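Putative iron-uptake ABC transport system,periplasmic iron-binding protein (Campylobacter jejuni, PDB 3E13) binds ferric iron in the periplasm and probably delivers it to an ABC transporter for uptake into the cell. Local coordinates at residues K118-E123 with N225-G230; E123-A128 with K161-G166; A128-E133 with A191-M196; G166-L171 with D313-R318. All blocks are in the same frame, centred on the assembly; numbering follows the deposited sequence.

Contact 1. Residues K118-E123 with N225-G230; sequences KMKNYE and NQDNRG
N225 fastens its own loop to residues 120-123 through both its backbone and its side chain. The backbone bond comes first: N225 N donates to K120 O over 2.8 Å, almost straight (176°) and in the carbonyl plane. From there the side chain leads from CB to CG, which sits 3.8 Å from N121 CA. Because CG is anti to the carbonyl carbon (chi1 -67°), the amide extends along the backbone of 121-122. At its tip, OD1 of N225 accepts the amide hydrogen of Y122 N at 2.9 Å, the donor tilted 18° from the carbonyl plane, and the same oxygen stands 3.0 Å from Y122 CD1. On the other branch, a water that accepts from both N225 ND2 and E123 N links the amide to the next backbone N-H. ND2 of N225 also lies 3.8 Å above the plane of the R229 guanidinium, over its centre, while R229 NH1 forms a salt bridge with D155.

Within 225-230, N225 O takes bonds from both N228 N and G230 N, from opposite faces of its plane; the first closes a type I turn from N225 to N228, the second draws in the end of the loop. A second water accepts from Q226 N and lies within bonding distance of K120 O. Y122 is anchored at its far end, where OH bonds R104 O and H232 N, and its ring packs on L147 of helix 142-155. One asparagine thus joins two loops on the periplasmic-binding-protein lobe that carries the iron ligands Y143, Y199 and Y200.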
# COMPACT_ATOMS: atom_id res chain seq x y z
N LYS A 118 -10.62 12.35 -20.30
CA LYS A 118 -9.39 13.17 -20.13
C LYS A 118 -8.71 12.91 -18.78
O LYS A 118 -7.73 13.58 -18.45
CB LYS A 118 -9.68 14.67 -20.25
CG LYS A 118 -10.47 15.09 -21.50
CD LYS A 118 -9.76 14.72 -22.77
CE LYS A 118 -10.46 15.39 -24.00
NZ LYS A 118 -11.65 14.53 -24.39
N MET A 119 -9.17 11.90 -18.06
CA MET A 119 -8.52 11.52 -16.82
C MET A 119 -7.98 10.09 -17.01
O MET A 119 -8.59 9.12 -16.58
CB MET A 119 -9.50 11.61 -15.66
CG MET A 119 -8.89 11.25 -14.27
SD MET A 119 -7.52 12.25 -13.77
CE MET A 119 -8.37 13.73 -13.16
N LYS A 120 -6.89 9.98 -17.74
CA LYS A 120 -6.36 8.70 -18.18
C LYS A 120 -5.00 8.29 -17.50
O LYS A 120 -4.78 7.13 -17.28
CB LYS A 120 -6.16 8.74 -19.71
CG LYS A 120 -7.44 8.83 -20.52
CD LYS A 120 -8.05 7.48 -20.67
CE LYS A 120 -9.42 7.53 -21.38
NZ LYS A 120 -10.06 6.18 -21.24
N ASN A 121 -4.16 9.27 -17.17
CA ASN A 121 -2.82 9.07 -16.64
C ASN A 121 -2.66 9.83 -15.33
O ASN A 121 -3.39 10.78 -15.11
CB ASN A 121 -1.81 9.63 -17.65
CG ASN A 121 -1.93 8.95 -19.02
OD1 ASN A 121 -1.93 7.73 -19.11
ND2 ASN A 121 -2.08 9.75 -20.09
N TYR A 122 -1.71 9.43 -14.52
CA TYR A 122 -1.39 10.15 -13.27
C TYR A 122 -1.20 11.61 -13.55
O TYR A 122 -1.68 12.43 -12.75
CB TYR A 122 -0.20 9.55 -12.48
CG TYR A 122 -0.52 8.15 -12.00
CD1 TYR A 122 0.04 7.04 -12.61
CD2 TYR A 122 -1.48 7.94 -10.99
CE1 TYR A 122 -0.29 5.74 -12.20
CE2 TYR A 122 -1.82 6.65 -10.57
CZ TYR A 122 -1.19 5.55 -11.17
OH TYR A 122 -1.57 4.30 -10.83
N GLU A 123 -0.58 11.94 -14.69
CA GLU A 123 -0.25 13.32 -15.04
C GLU A 123 -1.50 14.19 -15.08
O GLU A 123 -1.49 15.37 -14.72
CB GLU A 123 0.44 13.33 -16.42
CG GLU A 123 0.52 14.68 -17.07
CD GLU A 123 1.19 14.62 -18.44
OE1 GLU A 123 1.14 13.56 -19.11
OE2 GLU A 123 1.71 15.68 -18.85
N ASN A 225 -2.90 5.07 -16.80
CA ASN A 225 -1.79 4.88 -17.73
C ASN A 225 -1.88 3.63 -18.60
O ASN A 225 -0.85 3.06 -18.97
CB ASN A 225 -0.45 4.97 -16.98
CG ASN A 225 -0.17 6.37 -16.43
OD1 ASN A 225 -0.84 6.81 -15.52
ND2 ASN A 225 0.85 7.06 -17.00
N GLN A 226 -3.09 3.18 -18.87
CA GLN A 226 -3.30 2.00 -19.69
C GLN A 226 -2.77 2.15 -21.10
O GLN A 226 -2.43 1.15 -21.73
CB GLN A 226 -4.77 1.60 -19.72
CG GLN A 226 -5.33 1.13 -18.40
CD GLN A 226 -4.53 0.06 -17.78
OE1 GLN A 226 -4.55 -1.08 -18.29
NE2 GLN A 226 -3.75 0.40 -16.72
N ASP A 227 -2.70 3.39 -21.59
CA ASP A 227 -2.19 3.61 -22.96
C ASP A 227 -0.68 3.59 -23.03
O ASP A 227 -0.11 3.68 -24.13
CB ASP A 227 -2.72 4.92 -23.55
CG ASP A 227 -4.23 5.01 -23.57
OD1 ASP A 227 -4.86 4.05 -24.03
OD2 ASP A 227 -4.85 6.03 -23.15
N ASN A 228 0.00 3.48 -21.87
CA ASN A 228 1.45 3.59 -21.87
C ASN A 228 2.04 2.61 -20.84
O ASN A 228 1.95 1.41 -21.04
CB ASN A 228 1.90 5.06 -21.74
CG ASN A 228 1.14 5.85 -20.67
OD1 ASN A 228 0.15 6.58 -20.95
ND2 ASN A 228 1.66 5.77 -19.47
N ARG A 229 2.57 3.11 -19.72
CA ARG A 229 3.35 2.29 -18.82
C ARG A 229 2.57 1.40 -17.85
O ARG A 229 3.14 0.45 -17.28
CB ARG A 229 4.32 3.19 -18.04
CG ARG A 229 3.71 4.14 -17.02
CD ARG A 229 4.73 4.79 -16.15
NE ARG A 229 4.21 5.68 -15.12
CZ ARG A 229 4.23 6.99 -15.13
NH1 ARG A 229 4.64 7.65 -16.21
NH2 ARG A 229 3.85 7.65 -14.04
N GLY A 230 1.28 1.66 -17.69
CA GLY A 230 0.42 0.94 -16.76
C GLY A 230 0.38 1.54 -15.37
O GLY A 230 1.06 2.53 -15.03
O HOH W 1 -5.77 4.79 -18.53
O HOH W 2 1.28 10.04 -16.11

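Contact 2. Residues E123-A128 with K161-G166; sequences EDLAKA and KAWAKG
The indole of W163 has E123 at its edge: W163 CD1 is 4.0 Å from E123 CA, which lies near the ring plane. A126 CB and L125 CB approach the same five-membered ring obliquely, with A126 CB 3.8 Å from W163 CD1. Farther along, L125 and W163 run side by side and point the same way, so that L125 CD1 comes within 4.1 Å of W163 CZ2. L147, L148 and I151 of helix 142-155 and Y312 of helix 305-315 also pack on W163.

With CG anti to the backbone N (chi1 -177°), the tryptophan swings off its helix toward residues 123-126, and NE1 donates to Y122 O, which fixes the rotation of the ring. A126 also lies against the helix itself: its CB is 3.5 Å from W163 O. One turn on, G166 lets the backbones close in, with the CA atoms of A126 and G166 4.1 Å apart. The loop is held in shape from within by the salt bridge between K127 NZ and D124 OD1, while D124 OD2 accepts from K120 N and N121 N. With A126 and G166 at the closest approach of the backbones and one large aromatic beside them, the loop packs closely on helix 157-170 of the alpha/beta lobe.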
# COMPACT_ATOMS: atom_id res chain seq x y z
N GLU A 123 -0.58 11.94 -14.69
CA GLU A 123 -0.25 13.32 -15.04
C GLU A 123 -1.50 14.19 -15.08
O GLU A 123 -1.49 15.37 -14.72
CB GLU A 123 0.44 13.33 -16.42
CG GLU A 123 0.52 14.68 -17.07
CD GLU A 123 1.19 14.62 -18.44
OE1 GLU A 123 1.14 13.56 -19.11
OE2 GLU A 123 1.71 15.68 -18.85
N ASP A 124 -2.59 13.59 -15.49
CA ASP A 124 -3.82 14.34 -15.69
C ASP A 124 -4.39 14.89 -14.37
O ASP A 124 -5.12 15.88 -14.36
CB ASP A 124 -4.85 13.47 -16.41
CG ASP A 124 -4.42 13.06 -17.79
OD1 ASP A 124 -3.72 13.86 -18.46
OD2 ASP A 124 -4.77 11.94 -18.31
N LEU A 125 -4.10 14.23 -13.24
CA LEU A 125 -4.57 14.73 -11.94
C LEU A 125 -4.11 16.15 -11.64
O LEU A 125 -4.73 16.83 -10.80
CB LEU A 125 -4.10 13.84 -10.81
CG LEU A 125 -4.69 12.43 -10.82
CD1 LEU A 125 -3.79 11.53 -9.96
CD2 LEU A 125 -6.07 12.47 -10.25
N ALA A 126 -3.02 16.56 -12.26
CA ALA A 126 -2.37 17.86 -12.02
C ALA A 126 -2.79 18.95 -13.05
O ALA A 126 -2.35 20.11 -12.94
CB ALA A 126 -0.87 17.69 -12.03
N LYS A 127 -3.65 18.59 -14.00
CA LYS A 127 -4.10 19.50 -15.04
C LYS A 127 -5.10 20.53 -14.56
O LYS A 127 -5.97 20.26 -13.76
CB LYS A 127 -4.64 18.74 -16.26
CG LYS A 127 -3.51 18.05 -17.00
CD LYS A 127 -3.95 17.35 -18.19
CE LYS A 127 -2.76 16.75 -18.96
NZ LYS A 127 -3.31 16.10 -20.24
N ALA A 128 -4.99 21.74 -15.09
CA ALA A 128 -5.87 22.83 -14.65
C ALA A 128 -7.36 22.57 -14.81
O ALA A 128 -8.18 23.09 -14.04
CB ALA A 128 -5.49 24.11 -15.39
N LYS A 161 7.71 17.41 -9.60
CA LYS A 161 7.43 18.62 -8.84
C LYS A 161 6.23 19.30 -9.45
O LYS A 161 5.36 19.77 -8.75
CB LYS A 161 8.63 19.56 -8.83
CG LYS A 161 8.41 20.76 -7.96
CD LYS A 161 9.66 21.60 -7.89
CE LYS A 161 9.37 22.90 -7.18
NZ LYS A 161 10.59 23.78 -7.15
N ALA A 162 6.17 19.38 -10.79
CA ALA A 162 5.03 19.98 -11.44
C ALA A 162 3.71 19.24 -11.10
O ALA A 162 2.67 19.87 -10.89
CB ALA A 162 5.25 20.04 -12.89
N TRP A 163 3.79 17.91 -11.06
CA TRP A 163 2.65 17.08 -10.67
C TRP A 163 2.19 17.37 -9.26
O TRP A 163 1.00 17.61 -9.05
CB TRP A 163 3.00 15.61 -10.82
CG TRP A 163 1.86 14.72 -10.51
CD1 TRP A 163 0.84 14.33 -11.36
CD2 TRP A 163 1.63 14.04 -9.30
NE1 TRP A 163 -0.01 13.47 -10.73
CE2 TRP A 163 0.44 13.27 -9.45
CE3 TRP A 163 2.28 14.03 -8.05
CZ2 TRP A 163 -0.06 12.48 -8.41
CZ3 TRP A 163 1.76 13.25 -7.03
CH2 TRP A 163 0.61 12.50 -7.21
N ALA A 164 3.12 17.39 -8.33
CA ALA A 164 2.81 17.63 -6.92
C ALA A 164 2.15 19.00 -6.73
O ALA A 164 1.15 19.11 -6.04
CB ALA A 164 4.05 17.47 -6.07
N LYS A 165 2.70 20.01 -7.40
CA LYS A 165 2.17 21.36 -7.34
C LYS A 165 0.75 21.45 -7.88
O LYS A 165 -0.13 22.06 -7.24
CB LYS A 165 3.13 22.33 -8.05
CG LYS A 165 2.65 23.78 -8.13
CD LYS A 165 3.72 24.69 -8.78
CE LYS A 165 3.21 26.15 -8.92
NZ LYS A 165 3.77 26.85 -10.10
N GLY A 166 0.51 20.80 -9.02
CA GLY A 166 -0.79 20.84 -9.64
C GLY A 166 -1.83 20.08 -8.84
O GLY A 166 -2.96 20.51 -8.69

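Contact 3. Residues A128-E133 with A191-M196; sequences AEFKGE and AKFAVM
F130 and F193 meet with their ring planes nearly perpendicular, at 88°, and approach each other obliquely. The centroids are 5.6 Å apart. A single corner of one ring makes the contact: F193 CE2 is 3.8 Å from F130 CE1 and equally close to F130 CD1. Both phenylalanines carry CG anti to the carbonyl carbon (chi1 near -60°), and their CB atoms project toward the opposite segment, which brings the rings together. E129 CG packs on one face of the F130 ring, toward its rim, and M119 also packs on F130.

E133 and K192 are turned differently. Their chains cross at a slant, the extended glutamate lying against the end of the lysine, with E133 OE1 3.1 Å from K192 CE. The lysine bends at its last torsion, leaving K192 NZ 4.3 Å from E133 OE1, opposite charges near each other but beyond a salt bridge.

Between the aromatic and the charged pairs, E133 O receives two backbone donors. F193 N reaches it at 3.0 Å nearly along the C=O axis, whereas K192 N, at 2.9 Å, arrives tilted 29° from the carbonyl plane and with a more bent bond. A type II turn from F130 to E133, with G132 at its positive-phi position and closed by E133 N to F130 O, delivers this carbonyl to the strand. The pairing opens the parallel ladder of strands 134-135 and 193-197, neighbours in the sheet that are joined through intervening helices as a beta-alpha-beta crossover.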
# COMPACT_ATOMS: atom_id res chain seq x y z
N ALA A 128 -4.99 21.74 -15.09
CA ALA A 128 -5.87 22.83 -14.65
C ALA A 128 -7.36 22.57 -14.81
O ALA A 128 -8.18 23.09 -14.04
CB ALA A 128 -5.49 24.11 -15.39
N GLU A 129 -7.74 21.80 -15.81
CA GLU A 129 -9.13 21.48 -16.04
C GLU A 129 -9.82 20.74 -14.88
O GLU A 129 -11.07 20.75 -14.77
CB GLU A 129 -9.30 20.68 -17.34
CG GLU A 129 -8.62 19.33 -17.39
CD GLU A 129 -8.38 18.87 -18.82
OE1 GLU A 129 -7.29 19.19 -19.37
OE2 GLU A 129 -9.29 18.22 -19.38
N PHE A 130 -9.02 20.13 -14.00
CA PHE A 130 -9.56 19.40 -12.86
C PHE A 130 -9.41 20.14 -11.54
O PHE A 130 -9.61 19.56 -10.47
CB PHE A 130 -8.91 18.00 -12.77
CG PHE A 130 -9.15 17.17 -13.99
CD1 PHE A 130 -10.42 16.72 -14.28
CD2 PHE A 130 -8.13 16.91 -14.90
CE1 PHE A 130 -10.68 15.95 -15.43
CE2 PHE A 130 -8.39 16.14 -16.03
CZ PHE A 130 -9.65 15.65 -16.27
N LYS A 131 -9.13 21.45 -11.60
CA LYS A 131 -9.04 22.24 -10.36
C LYS A 131 -10.33 22.14 -9.56
O LYS A 131 -11.43 22.35 -10.11
CB LYS A 131 -8.71 23.72 -10.66
CG LYS A 131 -8.41 24.51 -9.40
CD LYS A 131 -7.80 25.87 -9.68
CE LYS A 131 -7.66 26.72 -8.40
NZ LYS A 131 -6.78 27.96 -8.54
N GLY A 132 -10.18 21.80 -8.28
CA GLY A 132 -11.28 21.66 -7.35
C GLY A 132 -12.03 20.35 -7.43
O GLY A 132 -13.04 20.16 -6.76
N GLU A 133 -11.51 19.44 -8.24
CA GLU A 133 -12.25 18.21 -8.57
C GLU A 133 -11.57 16.94 -8.06
O GLU A 133 -12.16 15.85 -8.19
CB GLU A 133 -12.46 18.10 -10.09
CG GLU A 133 -13.40 19.17 -10.67
CD GLU A 133 -13.59 19.02 -12.18
OE1 GLU A 133 -14.43 19.73 -12.80
OE2 GLU A 133 -12.91 18.16 -12.77
N ALA A 191 -16.23 15.84 -4.63
CA ALA A 191 -15.12 15.82 -5.56
C ALA A 191 -15.45 14.80 -6.62
O ALA A 191 -16.26 13.87 -6.37
CB ALA A 191 -13.84 15.41 -4.83
N LYS A 192 -14.89 14.95 -7.80
CA LYS A 192 -15.14 13.99 -8.85
C LYS A 192 -14.21 12.78 -8.88
O LYS A 192 -14.62 11.70 -9.32
CB LYS A 192 -15.07 14.65 -10.20
CG LYS A 192 -16.16 15.74 -10.42
CD LYS A 192 -16.01 16.34 -11.81
CE LYS A 192 -16.65 17.71 -11.95
NZ LYS A 192 -18.08 17.59 -12.29
N PHE A 193 -12.99 12.93 -8.41
CA PHE A 193 -11.97 11.89 -8.53
C PHE A 193 -11.22 11.78 -7.23
O PHE A 193 -10.81 12.79 -6.66
CB PHE A 193 -10.96 12.23 -9.64
CG PHE A 193 -11.59 12.35 -11.03
CD1 PHE A 193 -11.98 11.25 -11.72
CD2 PHE A 193 -11.76 13.59 -11.61
CE1 PHE A 193 -12.53 11.36 -12.99
CE2 PHE A 193 -12.30 13.72 -12.88
CZ PHE A 193 -12.71 12.60 -13.56
N ALA A 194 -11.02 10.55 -6.77
CA ALA A 194 -10.22 10.25 -5.61
C ALA A 194 -9.04 9.37 -5.97
O ALA A 194 -9.23 8.36 -6.65
CB ALA A 194 -11.05 9.54 -4.60
N VAL A 195 -7.88 9.70 -5.45
CA VAL A 195 -6.71 8.81 -5.52
C VAL A 195 -6.82 7.81 -4.38
O VAL A 195 -6.89 8.21 -3.20
CB VAL A 195 -5.41 9.61 -5.46
CG1 VAL A 195 -4.24 8.67 -5.52
CG2 VAL A 195 -5.36 10.68 -6.61
N MET A 196 -6.90 6.52 -4.70
CA MET A 196 -7.08 5.49 -3.68
C MET A 196 -6.65 4.08 -4.13
O MET A 196 -6.60 3.79 -5.32
CB MET A 196 -8.54 5.45 -3.19
CG MET A 196 -9.57 5.04 -4.26
SD MET A 196 -11.29 4.99 -3.70
CE MET A 196 -11.16 3.82 -2.43

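Contact 4. Residues G166-L171 with D313-R318; sequences GVLENL and DEVGFR
L168 lies across the ring of F317, its methyl CD1 3.9 Å from the ring centroid and only 10° off the normal, a CH-pi contact over the middle of one face. The leucine and phenylalanine side chains slide past each other in opposite directions, so the inner part of L168 meets the far part of the ring: L168 CB is 3.7 Å from F317 CE2. The other methyl, L168 CD2, leaves the aromatic and abuts the backbone, 3.2 Å from V315 O and 3.7 Å from G316 C. At the edge of the ring, near its plane, V167 CG1 comes to 4.2 Å from F317 CZ, while L171 CD1 touches F317 CE1 obliquely.

Torsion explains how one leucine spans both surfaces: with CG anti to the backbone N (chi1 -176°), the branch points out from helix 157-170 and divides between ring and chain. The opposing chain is shaped by a Schellman motif that ends helix 305-315, where G316 takes a positive phi of 108° and turns the chain so that F317 folds back toward the neighbouring helix.

Farther out, Y312 meets the F317 ring edge-to-face, and A139 packs against it as well. V315 rests on K161, A164 and K165, continuing the packing along helix 157-170. Beyond F317, the guanidinium of R318 has D313 OD1 at its edge and in its plane, a long ion pair across the helix end. On the other segment, E169 OE2 forms a salt bridge with K131 NZ.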
# COMPACT_ATOMS: atom_id res chain seq x y z
N GLY A 166 0.51 20.80 -9.02
CA GLY A 166 -0.79 20.84 -9.64
C GLY A 166 -1.83 20.08 -8.84
O GLY A 166 -2.96 20.51 -8.69
N VAL A 167 -1.48 18.89 -8.35
CA VAL A 167 -2.35 18.14 -7.47
C VAL A 167 -2.74 18.96 -6.24
O VAL A 167 -3.94 19.07 -5.92
CB VAL A 167 -1.68 16.82 -7.06
CG1 VAL A 167 -2.43 16.17 -5.91
CG2 VAL A 167 -1.66 15.87 -8.29
N LEU A 168 -1.78 19.62 -5.62
CA LEU A 168 -2.05 20.46 -4.46
C LEU A 168 -3.06 21.53 -4.84
O LEU A 168 -4.04 21.77 -4.11
CB LEU A 168 -0.80 21.13 -3.95
CG LEU A 168 -0.96 21.96 -2.67
CD1 LEU A 168 -1.57 21.13 -1.55
CD2 LEU A 168 0.42 22.50 -2.29
N GLU A 169 -2.82 22.20 -5.95
CA GLU A 169 -3.68 23.29 -6.38
C GLU A 169 -5.09 22.82 -6.68
O GLU A 169 -6.05 23.56 -6.47
CB GLU A 169 -3.09 24.00 -7.61
CG GLU A 169 -4.06 25.04 -8.17
CD GLU A 169 -3.43 26.11 -9.04
OE1 GLU A 169 -2.26 25.95 -9.48
OE2 GLU A 169 -4.15 27.11 -9.29
N ASN A 170 -5.21 21.59 -7.17
CA ASN A 170 -6.48 21.01 -7.59
C ASN A 170 -7.33 20.39 -6.51
O ASN A 170 -8.46 20.06 -6.78
CB ASN A 170 -6.21 19.92 -8.65
CG ASN A 170 -5.82 20.46 -10.01
OD1 ASN A 170 -5.47 19.65 -10.93
ND2 ASN A 170 -5.91 21.78 -10.21
N LEU A 171 -6.82 20.21 -5.29
CA LEU A 171 -7.58 19.53 -4.28
C LEU A 171 -8.89 20.23 -4.00
O LEU A 171 -8.94 21.44 -3.84
CB LEU A 171 -6.78 19.39 -3.00
CG LEU A 171 -5.48 18.61 -3.07
CD1 LEU A 171 -4.88 18.60 -1.76
CD2 LEU A 171 -5.79 17.19 -3.57
N ASP A 313 7.23 18.58 0.27
CA ASP A 313 7.48 19.62 1.29
C ASP A 313 7.64 20.97 0.57
O ASP A 313 7.09 21.98 1.01
CB ASP A 313 8.76 19.32 2.13
CG ASP A 313 8.60 18.24 3.21
OD1 ASP A 313 7.50 17.66 3.45
OD2 ASP A 313 9.61 17.88 3.90
N GLU A 314 8.36 20.97 -0.56
CA GLU A 314 8.71 22.17 -1.34
C GLU A 314 7.52 22.86 -1.96
O GLU A 314 7.48 24.09 -1.97
CB GLU A 314 9.65 21.84 -2.51
CG GLU A 314 11.07 21.47 -2.15
CD GLU A 314 11.85 20.88 -3.32
OE1 GLU A 314 11.53 21.14 -4.51
OE2 GLU A 314 12.81 20.12 -3.04
N VAL A 315 6.55 22.08 -2.46
CA VAL A 315 5.39 22.66 -3.12
C VAL A 315 4.27 23.08 -2.14
O VAL A 315 3.32 23.71 -2.56
CB VAL A 315 4.84 21.73 -4.26
CG1 VAL A 315 5.97 21.33 -5.20
CG2 VAL A 315 4.06 20.53 -3.70
N GLY A 316 4.40 22.75 -0.86
CA GLY A 316 3.47 23.24 0.14
C GLY A 316 2.49 22.26 0.74
O GLY A 316 1.50 22.67 1.33
N PHE A 317 2.71 20.96 0.56
CA PHE A 317 1.95 19.99 1.39
C PHE A 317 2.36 19.97 2.86
O PHE A 317 3.38 20.58 3.27
CB PHE A 317 2.14 18.59 0.86
CG PHE A 317 1.33 18.28 -0.36
CD1 PHE A 317 0.07 17.70 -0.25
CD2 PHE A 317 1.84 18.52 -1.61
CE1 PHE A 317 -0.67 17.38 -1.37
CE2 PHE A 317 1.09 18.18 -2.78
CZ PHE A 317 -0.13 17.63 -2.67
N ARG A 318 1.51 19.30 3.65
CA ARG A 318 1.86 18.49 4.83
C ARG A 318 1.21 18.97 6.11
O ARG A 318 0.53 18.16 6.70
CB ARG A 318 3.36 18.21 5.04
CG ARG A 318 3.99 19.14 6.08
CD ARG A 318 5.45 18.93 6.31
NE ARG A 318 5.75 17.54 6.62
CZ ARG A 318 5.45 16.95 7.78
NH1 ARG A 318 4.81 17.61 8.73
NH2 ARG A 318 5.81 15.68 7.98

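Contacts 1, 2 and 3 take up consecutive pieces of one loop, 118-133, which runs from strand 97-109 to strand 134-135; E123 and A128 are the shared joints. The loop is thus fixed in turn to the 225-230 turn, to helix 157-170 and to strand 193-197, at centres 11 to 15 Å apart. Contact 4, 9 Å from contact 2, continues along helix 157-170 through the shared G166 and brings in the last modelled residues, after helix 305-315; it lies 21 Å from contact 1 without touching it. N170 also joins contacts 3 and 4, its O probably bonded to G132 N. Together they knit sequence-distant parts of the lobe carrying Y143, Y199 and Y200.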